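PDB 4RU4: tail spike protein gp49, which cleaves, as a phage tailspike lyase, the O-specific polysaccharide on the surface of Pseudomonas, probably opening the way for the virus to enter its host cell. Local coordinates for residues D146-N152 with T195-V201; A167-C171 with A186-Y191; L142-D146 with C171-V176; V225-P231 with Y247-Y252; F158-R162 with A410-T416. All blocks are in the same frame, centred on the assembly; numbering follows the deposited sequence.

In the fold
Four of the five contacts cluster in and beside the domain that stands out from the parallel beta-helix. Contact 1 pairs strand 147-151 with 197-202, and the other edge of 147-151 pairs with strand 168-177, whose start enters contact 2 and whose later part enters contact 3; centres lie about 10 Å apart for contacts 1 and 2, about 13 Å for contacts 1 and 3. D146 belongs to contacts 1 and 3, C171 to 2 and 3. Contact 4, on the helix wall, packs against contact 1 and receives F170 of contact 2. Contact 5, centred about 25 Å from contact 1, ties the same domain to a later loop. All lie away from the calcium site of G368 and D394.

Contact 1 (D146-N152 with T195-V201); sequences DVFIIYN and TVAIYKV
T195 opens the pairing beside N152, whose carboxamide crosses it at a slant while OD1 is held by the backbone N of T154. V196 follows with CG1 against I150 CG2 at 3.7 Å, and its CA makes a CA-H...O contact with Y151 O. A197 then exchanges two backbone bonds with Y151, A197 N reaching Y151 O at 2.8 Å; a small methyl suffices on this face, where the larger Y151 and Y199 lie. I198 sits opposite I150 in a non-hydrogen-bonded pair and runs alongside F148, its CG2 branch 3.6 Å from F148 CD1. CG of F148 lies between its backbone N and carbonyl carbon (chi1 64°), which swings the ring away from the partner strand toward C171 and V173. This is an antiparallel pair within the Ig-like domain of the tailspike, its strand axes 4.5 Å apart at 155°, and beta-branched residues suit such extended backbone. Y199 forms the next hydrogen-bonded pair with I149, and its ring meets Y151 at an angle, CE2 to CD2 4.2 Å. K200, fully extended, carries NZ to a long, weak salt bridge with D146 OD2 (3.5 Å), supplemented by a water between them; NZ also bonds the N141 carbonyl, and OD2 has a second partner in V143. V201 ends the run: its N meets V147 O almost straight (176°), while CG2 packs on I149 CD1 at 3.8 Å.

Contact 2 (A167-C171 with A186-Y191); sequences AGEFC and ALYAAY
E169 reaches from its strand into the loop 186-191 and is gripped there at both carboxylate oxygens. From CB, which passes 3.9 Å from Y191 OH, the chain turns with CG wedged between backbone N and carbonyl carbon (chi1 55°) and then runs extended. CG touches the same hydroxyl and, more loosely, L187 CD2, a branch that goes on to pack on C171 SG at 3.6 Å. At the tip the oxygens divide the work. OE1 accepts Y188 N through its syn lone pair, at 2.8 Å and 166°, and also lies at the edge of the Y188 ring. The other oxygen takes two donors. A189 N comes to E169 OE2 on the syn side at 3.1 Å. Y191 OH bonds E169 OE2 on the anti side at 2.6 Å, with the carboxylate plane turned 78° from the tyrosine ring. A glutamate suits the place because its length and two acceptors match consecutive backbone N-H groups in a loop without regular structure. Beside it, G168 adopts a backbone shape that only glycine tolerates easily, and a water joins its N to Y191 OH. Three donors converging on a buried carboxylate would be expected to stabilise its charged form, and their bonds tie the loop to strand 168-177 of the Ig-like domain.

Contact 3 (L142-D146 with C171-V176); sequences LVAGD and CEVRAV. With EDO (1,2-ethanediol), chain H.
V173 is the tight centre of this contact, fitted beneath the type II turn V143-D146. Its CB lies 3.4 Å from V143 O, and CG2, anti to the carbonyl carbon, reaches L142 CD1 at 4.1 Å, the two side chains slanting across one another. Backbone bonds clamp it from both directions: V173 N gives a nearly straight bond to D146 O (2.8 Å), and V173 O accepts G145 N at 2.9 Å. Glycine is called for at G145, because at its backbone angles a CB would collide with the preceding carbonyl. Within the turn, V143 N forms a hydrogen bond to D146 OD2 from above the carboxylate plane. Further along, V176 sends CG2 to L142 O at 3.3 Å. The open side belongs to V143, whose exposed side chain points away. The E172 end is loosely packed but covered by the second subunit: a water connects G145 O to OE2, weakly on the glutamate side, and E172 OE2 accepts an ethanediol hydroxyl at 2.8 Å, the diol probably coming from the crystallisation liquor. Thus V173 and L142 pack where the turn begins, whereas the buried carboxylate of E172, bonded to Y252 and beside R184 and K287 of the second subunit, would be expected to stay ionised.

Contact 4 (V225-P231 with Y247-Y252); sequences VEAVVSP and YFARCY
E226 stretches its chain with CG anti to the backbone N (chi1 175°), whereas R250 sets CG anti to its carbonyl carbon and bends at chi3 (-69°), bringing the two side by side. R250 NH2 then forms a hydrogen-bonded salt bridge with E226 OE2 at 2.9 Å, in the plane of the guanidinium but from above that of the carboxylate, and a water links the same oxygen to R250 NE. R250 NH1 makes another salt bridge, with D300. Below, the methyl of A249 lies against the E226 chain, small enough to let the acid lie over it. On the opposite face V225 CB rests on F248 CD1 at 3.9 Å, and C251 SG packs on V225 CG1 and P231 CG, its sulfur touching both valine and proline. Backbone bonds run in parallel register, with V225 N to Y247 O and A249 N to V225 O (2.9 Å). After A227 N to A249 O (2.8 Å), both chains turn a corner together: A227 and R250, at equivalent positions of neighbouring coils, take the same left-handed backbone conformation. The backbone bonds resume with Y252 N to V228 O and a short S230 N to Y252 O at 2.7 Å. Successive coils that pair in parallel and turn in step, with valine, phenylalanine and proline buried inside, mark the right-handed parallel beta-helix of the pectin lyase-like fold.

Contact 5 (F158-R162 with A410-T416); sequences FSGFR and AVLTTNT
F161 lays its ring against N415 where a loop of the Ig-like domain, 158-162, meets a loop of the pectin lyase-like beta-helix, 410-416. The aliphatic CB of N415 sits over one face of the ring, 3.6 Å from its centroid and 14° off the normal, a CH-pi contact, while the two side chains slide past each other in opposite directions. Ring and carboxamide planes are 59° apart, so the amide does not stack; it turns instead toward G160, whose CA lies 3.3 Å from N415 OD1. G160, with no side chain, lets that oxygen come this near. With CG anti to its carbonyl carbon (chi1 -80°), F161 directs CZ into the second loop, where the ring's far end meets oxygens: V411 O at 3.2 Å and T413 OG1 at 3.4 Å, both oblique to the ring, and T416 OG1 in its plane at the edge. Ring C-H groups carry slight positive charge, which makes such oxygens tolerable neighbours for a phenylalanine. Each loop is braced from within. S159 OG accepts F161 N as an ST turn. T413 OG1 does likewise for N415 N, inside a type I turn from T413 to T416 that presents the N415 CB to the ring; T416 OG1 takes T413 N and binds the I377 carbonyl. No direct hydrogen bond crosses between the loops; a water joins them, accepting from G160 N and donating to N415 O, each at 2.8 Å.

Contact 1 (D146-N152 with T195-V201)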
# COMPACT_ATOMS: atom_id res chain seq x y z
N ASP B 146 15.28 11.05 24.87
CA ASP B 146 15.78 9.83 25.50
C ASP B 146 14.74 8.72 25.37
O ASP B 146 13.55 8.98 25.18
CB ASP B 146 16.12 10.04 26.99
CG ASP B 146 17.48 10.72 27.21
OD1 ASP B 146 18.25 10.93 26.26
OD2 ASP B 146 17.78 11.04 28.38
N VAL B 147 15.18 7.47 25.49
CA VAL B 147 14.29 6.30 25.38
C VAL B 147 14.37 5.44 26.62
O VAL B 147 15.46 5.17 27.13
CB VAL B 147 14.64 5.46 24.12
CG1 VAL B 147 13.82 4.15 24.06
CG2 VAL B 147 14.41 6.32 22.87
N PHE B 148 13.21 5.05 27.13
CA PHE B 148 13.19 4.12 28.25
C PHE B 148 12.17 3.02 28.04
O PHE B 148 11.27 3.16 27.21
CB PHE B 148 12.98 4.86 29.59
CG PHE B 148 11.64 5.57 29.74
CD1 PHE B 148 10.54 4.90 30.25
CD2 PHE B 148 11.52 6.93 29.43
CE1 PHE B 148 9.34 5.55 30.43
CE2 PHE B 148 10.31 7.58 29.59
CZ PHE B 148 9.22 6.89 30.11
N ILE B 149 12.36 1.94 28.78
CA ILE B 149 11.47 0.79 28.75
C ILE B 149 10.78 0.64 30.10
O ILE B 149 11.43 0.61 31.15
CB ILE B 149 12.27 -0.51 28.52
CG1 ILE B 149 12.91 -0.52 27.14
CG2 ILE B 149 11.33 -1.74 28.68
CD1 ILE B 149 13.98 -1.61 26.96
N ILE B 150 9.45 0.59 30.06
CA ILE B 150 8.69 0.14 31.22
C ILE B 150 8.61 -1.37 31.11
O ILE B 150 8.24 -1.89 30.05
CB ILE B 150 7.28 0.73 31.16
CG1 ILE B 150 7.35 2.27 31.14
CG2 ILE B 150 6.39 0.16 32.30
CD1 ILE B 150 6.00 2.96 30.92
N TYR B 151 8.97 -2.09 32.18
CA TYR B 151 9.02 -3.56 32.13
C TYR B 151 8.33 -4.19 33.32
O TYR B 151 8.59 -3.82 34.46
CB TYR B 151 10.48 -4.02 32.10
CG TYR B 151 10.69 -5.51 32.26
CD1 TYR B 151 10.19 -6.41 31.32
CD2 TYR B 151 11.43 -6.02 33.33
CE1 TYR B 151 10.38 -7.77 31.45
CE2 TYR B 151 11.65 -7.39 33.48
CZ TYR B 151 11.13 -8.26 32.53
OH TYR B 151 11.32 -9.60 32.65
N ASN B 152 7.47 -5.15 33.04
CA ASN B 152 6.82 -5.94 34.09
C ASN B 152 7.46 -7.33 34.16
O ASN B 152 7.26 -8.14 33.26
CB ASN B 152 5.33 -6.05 33.80
CG ASN B 152 4.56 -6.71 34.94
OD1 ASN B 152 5.14 -7.46 35.72
ND2 ASN B 152 3.26 -6.44 35.03
N THR B 195 4.31 -2.83 40.08
CA THR B 195 4.69 -4.06 39.38
C THR B 195 5.71 -3.88 38.25
O THR B 195 6.08 -4.87 37.60
CB THR B 195 3.47 -4.70 38.75
OG1 THR B 195 2.95 -3.82 37.75
CG2 THR B 195 2.40 -4.92 39.80
N VAL B 196 6.16 -2.66 37.98
CA VAL B 196 7.07 -2.44 36.85
C VAL B 196 8.42 -1.88 37.30
O VAL B 196 8.51 -1.18 38.31
CB VAL B 196 6.44 -1.53 35.74
CG1 VAL B 196 5.37 -2.30 34.94
CG2 VAL B 196 5.81 -0.27 36.35
N ALA B 197 9.46 -2.23 36.55
CA ALA B 197 10.78 -1.65 36.71
C ALA B 197 11.07 -0.87 35.43
O ALA B 197 10.72 -1.34 34.33
CB ALA B 197 11.83 -2.74 36.88
N ILE B 198 11.69 0.29 35.57
CA ILE B 198 11.90 1.21 34.45
C ILE B 198 13.41 1.28 34.17
O ILE B 198 14.22 1.31 35.10
CB ILE B 198 11.36 2.64 34.77
CG1 ILE B 198 10.06 2.59 35.58
CG2 ILE B 198 11.19 3.49 33.47
CD1 ILE B 198 8.91 1.74 34.90
N TYR B 199 13.78 1.33 32.89
CA TYR B 199 15.16 1.28 32.46
C TYR B 199 15.37 2.23 31.32
O TYR B 199 14.61 2.20 30.34
CB TYR B 199 15.48 -0.12 31.92
CG TYR B 199 15.39 -1.20 32.96
CD1 TYR B 199 16.46 -1.45 33.82
CD2 TYR B 199 14.23 -1.96 33.11
CE1 TYR B 199 16.39 -2.44 34.78
CE2 TYR B 199 14.15 -2.96 34.07
CZ TYR B 199 15.24 -3.19 34.91
OH TYR B 199 15.18 -4.17 35.86
N LYS B 200 16.44 3.02 31.42
CA LYS B 200 16.87 3.88 30.34
C LYS B 200 17.64 3.04 29.34
O LYS B 200 18.45 2.18 29.72
CB LYS B 200 17.81 4.97 30.89
CG LYS B 200 18.17 6.05 29.86
CD LYS B 200 18.95 7.18 30.54
CE LYS B 200 19.46 8.22 29.55
NZ LYS B 200 20.23 9.30 30.27
N VAL B 201 17.42 3.30 28.05
CA VAL B 201 18.21 2.58 27.06
C VAL B 201 19.41 3.42 26.68
O VAL B 201 19.26 4.49 26.08
CB VAL B 201 17.37 2.20 25.82
CG1 VAL B 201 18.22 1.42 24.84
CG2 VAL B 201 16.16 1.39 26.25
O HOH W 1 20.17 11.75 29.03
O HOH W 2 18.07 7.11 25.90

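Contact 2 (A167-C171 with A186-Y191)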
# COMPACT_ATOMS: atom_id res chain seq x y z
N ALA B 167 4.72 -7.91 29.96
CA ALA B 167 4.17 -6.60 29.63
C ALA B 167 5.22 -5.51 29.72
O ALA B 167 6.23 -5.66 30.40
CB ALA B 167 3.00 -6.25 30.59
N GLY B 168 4.97 -4.42 29.02
CA GLY B 168 5.80 -3.22 29.11
C GLY B 168 5.85 -2.58 27.73
O GLY B 168 5.14 -3.03 26.83
N GLU B 169 6.66 -1.55 27.55
CA GLU B 169 6.82 -0.95 26.22
C GLU B 169 7.94 0.08 26.23
O GLU B 169 8.44 0.44 27.30
CB GLU B 169 5.51 -0.26 25.75
CG GLU B 169 4.94 0.78 26.70
CD GLU B 169 3.49 1.13 26.35
OE1 GLU B 169 3.27 1.93 25.40
OE2 GLU B 169 2.57 0.56 26.99
N PHE B 170 8.32 0.56 25.04
CA PHE B 170 9.30 1.63 24.89
C PHE B 170 8.67 3.02 24.82
O PHE B 170 7.71 3.23 24.05
CB PHE B 170 10.09 1.46 23.59
CG PHE B 170 11.08 0.34 23.61
CD1 PHE B 170 10.65 -0.99 23.66
CD2 PHE B 170 12.45 0.60 23.55
CE1 PHE B 170 11.56 -2.04 23.62
CE2 PHE B 170 13.39 -0.46 23.52
CZ PHE B 170 12.94 -1.78 23.56
N CYS B 171 9.22 3.96 25.58
CA CYS B 171 8.71 5.33 25.61
C CYS B 171 9.81 6.30 25.20
O CYS B 171 10.98 6.09 25.50
CB CYS B 171 8.23 5.72 27.00
SG CYS B 171 6.94 4.69 27.69
N ALA B 186 1.20 7.95 22.91
CA ALA B 186 0.37 7.39 24.00
C ALA B 186 0.76 5.94 24.34
O ALA B 186 1.08 5.14 23.47
CB ALA B 186 -1.09 7.47 23.60
N LEU B 187 0.74 5.62 25.64
CA LEU B 187 0.99 4.25 26.08
C LEU B 187 -0.02 3.26 25.48
O LEU B 187 -1.22 3.55 25.44
CB LEU B 187 0.91 4.16 27.61
CG LEU B 187 2.01 4.85 28.45
CD1 LEU B 187 1.68 4.67 29.92
CD2 LEU B 187 3.44 4.32 28.16
N TYR B 188 0.48 2.11 25.03
CA TYR B 188 -0.38 1.02 24.55
C TYR B 188 -1.13 0.36 25.71
O TYR B 188 -2.20 -0.19 25.51
CB TYR B 188 0.44 -0.06 23.86
CG TYR B 188 0.81 0.29 22.43
CD1 TYR B 188 1.97 1.01 22.15
CD2 TYR B 188 -0.01 -0.10 21.37
CE1 TYR B 188 2.33 1.33 20.86
CE2 TYR B 188 0.35 0.20 20.04
CZ TYR B 188 1.52 0.93 19.81
OH TYR B 188 1.89 1.26 18.53
N ALA B 189 -0.56 0.39 26.91
CA ALA B 189 -1.14 -0.35 28.04
C ALA B 189 -1.04 0.41 29.35
O ALA B 189 -0.27 1.38 29.47
CB ALA B 189 -0.45 -1.77 28.19
N ALA B 190 -1.79 -0.08 30.33
CA ALA B 190 -1.82 0.48 31.67
C ALA B 190 -0.83 -0.31 32.50
O ALA B 190 -0.62 -1.51 32.24
CB ALA B 190 -3.24 0.32 32.25
N TYR B 191 -0.23 0.34 33.51
CA TYR B 191 0.73 -0.31 34.41
C TYR B 191 0.44 0.07 35.86
O TYR B 191 0.22 1.26 36.17
CB TYR B 191 2.16 0.08 34.06
CG TYR B 191 2.47 -0.28 32.63
CD1 TYR B 191 2.73 -1.60 32.28
CD2 TYR B 191 2.41 0.68 31.63
CE1 TYR B 191 2.96 -1.95 30.96
CE2 TYR B 191 2.62 0.34 30.30
CZ TYR B 191 2.90 -0.98 29.97
OH TYR B 191 3.10 -1.32 28.64
O HOH W 3 2.33 -4.02 27.73

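Contact 3 (L142-D146 with C171-V176)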
# COMPACT_ATOMS: atom_id res chain seq x y z
N LEU B 142 16.85 11.79 32.66
CA LEU B 142 16.26 11.77 31.32
C LEU B 142 16.16 13.19 30.74
O LEU B 142 15.90 14.13 31.49
CB LEU B 142 14.85 11.16 31.38
CG LEU B 142 14.77 9.68 31.76
CD1 LEU B 142 13.32 9.28 31.98
CD2 LEU B 142 15.39 8.83 30.64
N VAL B 143 16.39 13.33 29.44
CA VAL B 143 16.08 14.56 28.70
C VAL B 143 15.28 14.22 27.44
O VAL B 143 15.16 13.04 27.07
CB VAL B 143 17.36 15.35 28.28
CG1 VAL B 143 18.11 15.86 29.50
CG2 VAL B 143 18.27 14.51 27.38
N ALA B 144 14.74 15.26 26.79
CA ALA B 144 13.94 15.07 25.59
C ALA B 144 14.70 14.23 24.56
O ALA B 144 15.91 14.43 24.36
CB ALA B 144 13.56 16.42 25.00
N GLY B 145 14.02 13.27 23.95
CA GLY B 145 14.64 12.42 22.94
C GLY B 145 15.16 11.12 23.55
O GLY B 145 15.46 10.17 22.82
N ASP B 146 15.28 11.05 24.87
CA ASP B 146 15.78 9.83 25.50
C ASP B 146 14.74 8.72 25.37
O ASP B 146 13.55 8.98 25.18
CB ASP B 146 16.12 10.04 26.99
CG ASP B 146 17.48 10.72 27.21
OD1 ASP B 146 18.25 10.93 26.26
OD2 ASP B 146 17.78 11.04 28.38
N CYS B 171 9.22 3.96 25.58
CA CYS B 171 8.71 5.33 25.61
C CYS B 171 9.81 6.30 25.20
O CYS B 171 10.98 6.09 25.50
CB CYS B 171 8.23 5.72 27.00
SG CYS B 171 6.94 4.69 27.69
N GLU B 172 9.42 7.36 24.50
CA GLU B 172 10.39 8.34 24.00
C GLU B 172 10.07 9.68 24.69
O GLU B 172 8.95 10.18 24.59
CB GLU B 172 10.30 8.45 22.48
CG GLU B 172 11.39 9.32 21.85
CD GLU B 172 11.32 9.37 20.32
OE1 GLU B 172 10.83 8.40 19.65
OE2 GLU B 172 11.76 10.41 19.78
N VAL B 173 11.05 10.23 25.40
CA VAL B 173 10.81 11.41 26.25
C VAL B 173 10.48 12.67 25.44
O VAL B 173 11.19 13.03 24.49
CB VAL B 173 12.02 11.65 27.24
CG1 VAL B 173 11.80 12.91 28.10
CG2 VAL B 173 12.21 10.42 28.16
N ARG B 174 9.39 13.34 25.82
CA ARG B 174 9.05 14.63 25.25
C ARG B 174 9.65 15.77 26.06
O ARG B 174 10.27 16.67 25.49
CB ARG B 174 7.53 14.81 25.20
CG ARG B 174 7.14 16.04 24.40
CD ARG B 174 5.63 16.11 24.21
NE ARG B 174 4.96 16.72 25.33
CZ ARG B 174 3.94 16.19 26.00
NH1 ARG B 174 3.46 14.97 25.68
NH2 ARG B 174 3.40 16.87 27.01
N ALA B 175 9.40 15.77 27.36
CA ALA B 175 9.95 16.81 28.23
C ALA B 175 9.98 16.29 29.66
O ALA B 175 9.34 15.30 29.98
CB ALA B 175 9.12 18.09 28.15
N VAL B 176 10.78 16.95 30.49
CA VAL B 176 10.93 16.56 31.89
C VAL B 176 10.72 17.83 32.71
O VAL B 176 11.30 18.87 32.42
CB VAL B 176 12.37 16.05 32.16
CG1 VAL B 176 12.51 15.57 33.61
CG2 VAL B 176 12.75 14.96 31.16
C1 EDO H . 12.21 11.48 16.63
O1 EDO H . 11.26 10.48 17.03
C2 EDO H . 13.01 10.98 15.44
O2 EDO H . 13.88 9.93 15.91
O HOH W 4 14.83 10.11 20.07

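Contact 4 (V225-P231 with Y247-Y252)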
# COMPACT_ATOMS: atom_id res chain seq x y z
N VAL B 225 22.17 -7.25 17.47
CA VAL B 225 22.22 -5.88 18.00
C VAL B 225 21.20 -5.88 19.14
O VAL B 225 20.03 -6.22 18.92
CB VAL B 225 21.86 -4.79 16.94
CG1 VAL B 225 21.88 -3.40 17.57
CG2 VAL B 225 22.80 -4.86 15.72
N GLU B 226 21.63 -5.55 20.34
CA GLU B 226 20.78 -5.69 21.51
C GLU B 226 20.78 -4.39 22.33
O GLU B 226 21.83 -3.79 22.54
CB GLU B 226 21.26 -6.87 22.37
CG GLU B 226 20.49 -7.03 23.70
CD GLU B 226 20.80 -8.34 24.41
OE1 GLU B 226 21.59 -9.16 23.87
OE2 GLU B 226 20.25 -8.56 25.53
N ALA B 227 19.59 -3.96 22.78
CA ALA B 227 19.44 -2.77 23.63
C ALA B 227 20.06 -1.52 23.03
O ALA B 227 20.85 -0.82 23.69
CB ALA B 227 19.99 -3.03 25.07
N VAL B 228 19.69 -1.21 21.78
CA VAL B 228 20.22 -0.04 21.12
C VAL B 228 19.08 0.79 20.52
O VAL B 228 18.10 0.23 19.99
CB VAL B 228 21.23 -0.45 20.01
CG1 VAL B 228 21.69 0.77 19.20
CG2 VAL B 228 22.44 -1.21 20.61
N VAL B 229 19.22 2.12 20.59
CA VAL B 229 18.29 3.06 19.96
C VAL B 229 18.70 3.35 18.52
O VAL B 229 19.82 3.79 18.27
CB VAL B 229 18.21 4.39 20.77
CG1 VAL B 229 17.37 5.47 20.02
CG2 VAL B 229 17.66 4.14 22.23
N SER B 230 17.77 3.10 17.59
CA SER B 230 17.94 3.35 16.15
C SER B 230 19.18 2.74 15.49
O SER B 230 19.89 3.42 14.71
CB SER B 230 17.85 4.84 15.84
OG SER B 230 16.58 5.34 16.26
N PRO B 231 19.44 1.45 15.76
CA PRO B 231 20.52 0.85 14.97
C PRO B 231 20.11 0.73 13.51
O PRO B 231 18.91 0.66 13.19
CB PRO B 231 20.69 -0.54 15.60
CG PRO B 231 19.29 -0.88 16.11
CD PRO B 231 18.70 0.45 16.57
N TYR B 247 19.47 -10.68 14.28
CA TYR B 247 18.64 -10.68 15.48
C TYR B 247 18.73 -9.32 16.13
O TYR B 247 19.80 -8.96 16.62
CB TYR B 247 19.13 -11.77 16.44
CG TYR B 247 18.23 -12.07 17.63
CD1 TYR B 247 17.34 -11.14 18.14
CD2 TYR B 247 18.28 -13.32 18.24
CE1 TYR B 247 16.52 -11.43 19.24
CE2 TYR B 247 17.46 -13.62 19.32
CZ TYR B 247 16.59 -12.67 19.82
OH TYR B 247 15.79 -12.98 20.90
N PHE B 248 17.61 -8.60 16.16
CA PHE B 248 17.50 -7.37 16.93
C PHE B 248 16.78 -7.71 18.24
O PHE B 248 15.66 -8.25 18.22
CB PHE B 248 16.68 -6.31 16.18
CG PHE B 248 17.35 -5.77 14.93
CD1 PHE B 248 18.42 -4.92 15.01
CD2 PHE B 248 16.84 -6.08 13.68
CE1 PHE B 248 19.05 -4.41 13.87
CE2 PHE B 248 17.44 -5.57 12.50
CZ PHE B 248 18.53 -4.72 12.60
N ALA B 249 17.40 -7.39 19.37
CA ALA B 249 16.82 -7.72 20.68
C ALA B 249 16.68 -6.42 21.47
O ALA B 249 17.66 -5.71 21.66
CB ALA B 249 17.70 -8.71 21.44
N ARG B 250 15.47 -6.13 21.94
CA ARG B 250 15.26 -4.94 22.76
C ARG B 250 15.78 -3.66 22.11
O ARG B 250 16.41 -2.84 22.77
CB ARG B 250 15.91 -5.11 24.15
CG ARG B 250 15.04 -5.85 25.15
CD ARG B 250 15.83 -6.23 26.40
NE ARG B 250 16.82 -7.27 26.09
CZ ARG B 250 16.52 -8.55 25.98
NH1 ARG B 250 15.26 -8.95 26.16
NH2 ARG B 250 17.45 -9.44 25.67
N CYS B 251 15.53 -3.51 20.80
CA CYS B 251 15.94 -2.30 20.11
C CYS B 251 14.73 -1.42 19.85
O CYS B 251 13.63 -1.91 19.61
CB CYS B 251 16.59 -2.61 18.76
SG CYS B 251 18.20 -3.43 18.93
N TYR B 252 14.97 -0.13 19.85
CA TYR B 252 13.95 0.87 19.53
C TYR B 252 14.30 1.40 18.15
O TYR B 252 15.43 1.85 17.94
CB TYR B 252 14.04 2.02 20.53
CG TYR B 252 12.92 3.04 20.40
CD1 TYR B 252 11.61 2.68 20.66
CD2 TYR B 252 13.19 4.36 20.02
CE1 TYR B 252 10.57 3.62 20.56
CE2 TYR B 252 12.18 5.30 19.92
CZ TYR B 252 10.87 4.92 20.19
OH TYR B 252 9.85 5.86 20.08
O HOH W 5 19.52 -6.26 27.12

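Contact 5 (F158-R162 with A410-T416)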
# COMPACT_ATOMS: atom_id res chain seq x y z
N PHE B 158 1.84 -9.80 29.67
CA PHE B 158 1.14 -9.35 28.45
C PHE B 158 0.15 -10.44 27.92
O PHE B 158 -1.02 -10.16 27.60
CB PHE B 158 2.13 -8.97 27.35
CG PHE B 158 1.47 -8.65 26.00
CD1 PHE B 158 0.85 -7.42 25.80
CD2 PHE B 158 1.47 -9.57 24.97
CE1 PHE B 158 0.22 -7.12 24.56
CE2 PHE B 158 0.85 -9.29 23.74
CZ PHE B 158 0.23 -8.06 23.54
N SER B 159 0.64 -11.66 27.77
CA SER B 159 -0.18 -12.78 27.28
C SER B 159 0.07 -14.08 28.03
O SER B 159 1.22 -14.43 28.34
CB SER B 159 0.06 -12.99 25.78
OG SER B 159 -0.52 -14.19 25.35
N GLY B 160 -1.00 -14.82 28.31
CA GLY B 160 -0.86 -16.07 29.03
C GLY B 160 -0.36 -17.20 28.15
O GLY B 160 -0.08 -18.29 28.66
N PHE B 161 -0.25 -16.98 26.84
CA PHE B 161 0.11 -18.07 25.93
C PHE B 161 1.54 -18.57 26.18
O PHE B 161 1.83 -19.74 25.97
CB PHE B 161 -0.11 -17.68 24.46
CG PHE B 161 -1.56 -17.78 23.99
CD1 PHE B 161 -2.09 -19.02 23.63
CD2 PHE B 161 -2.37 -16.66 23.91
CE1 PHE B 161 -3.40 -19.13 23.19
CE2 PHE B 161 -3.71 -16.75 23.45
CZ PHE B 161 -4.22 -18.00 23.11
N ARG B 162 2.43 -17.68 26.59
CA ARG B 162 3.81 -18.06 26.97
C ARG B 162 4.27 -17.27 28.15
O ARG B 162 3.94 -16.10 28.27
CB ARG B 162 4.83 -17.83 25.82
CG ARG B 162 4.49 -18.63 24.57
CD ARG B 162 5.70 -19.02 23.72
NE ARG B 162 5.29 -19.29 22.35
CZ ARG B 162 6.08 -19.84 21.41
NH1 ARG B 162 7.31 -20.25 21.71
NH2 ARG B 162 5.63 -19.99 20.17
N ALA B 410 -4.94 -25.08 19.51
CA ALA B 410 -5.56 -24.32 20.61
C ALA B 410 -5.19 -22.83 20.58
O ALA B 410 -4.17 -22.41 21.15
CB ALA B 410 -5.20 -24.94 21.96
N VAL B 411 -6.03 -22.05 19.92
CA VAL B 411 -5.73 -20.68 19.53
C VAL B 411 -6.65 -19.68 20.23
O VAL B 411 -6.22 -18.58 20.62
CB VAL B 411 -5.90 -20.54 17.99
CG1 VAL B 411 -5.79 -19.07 17.53
CG2 VAL B 411 -4.89 -21.42 17.27
N LEU B 412 -7.91 -20.06 20.34
CA LEU B 412 -8.93 -19.25 21.00
C LEU B 412 -9.25 -19.96 22.33
O LEU B 412 -10.06 -20.90 22.38
CB LEU B 412 -10.17 -19.10 20.09
CG LEU B 412 -9.98 -18.36 18.74
CD1 LEU B 412 -11.25 -18.40 17.82
CD2 LEU B 412 -9.50 -16.92 18.93
N THR B 413 -8.55 -19.56 23.39
CA THR B 413 -8.54 -20.35 24.62
C THR B 413 -8.78 -19.43 25.80
O THR B 413 -9.07 -18.25 25.61
CB THR B 413 -7.17 -21.02 24.81
OG1 THR B 413 -6.18 -20.01 25.06
CG2 THR B 413 -6.76 -21.81 23.54
N THR B 414 -8.58 -19.93 27.01
CA THR B 414 -8.71 -19.07 28.19
C THR B 414 -7.68 -17.94 28.19
O THR B 414 -7.80 -16.97 28.95
CB THR B 414 -8.61 -19.87 29.51
OG1 THR B 414 -7.32 -20.49 29.61
CG2 THR B 414 -9.68 -20.96 29.58
N ASN B 415 -6.66 -18.04 27.34
CA ASN B 415 -5.67 -16.97 27.21
C ASN B 415 -6.07 -15.87 26.20
O ASN B 415 -5.41 -14.83 26.09
CB ASN B 415 -4.29 -17.56 26.86
CG ASN B 415 -3.67 -18.33 28.01
OD1 ASN B 415 -3.65 -17.83 29.15
ND2 ASN B 415 -3.16 -19.54 27.74
N THR B 416 -7.15 -16.11 25.47
CA THR B 416 -7.73 -15.09 24.57
C THR B 416 -8.68 -14.25 25.40
O THR B 416 -9.82 -14.66 25.67
CB THR B 416 -8.54 -15.75 23.44
OG1 THR B 416 -7.69 -16.69 22.74
CG2 THR B 416 -9.06 -14.69 22.45
O HOH W 6 -3.67 -13.94 28.05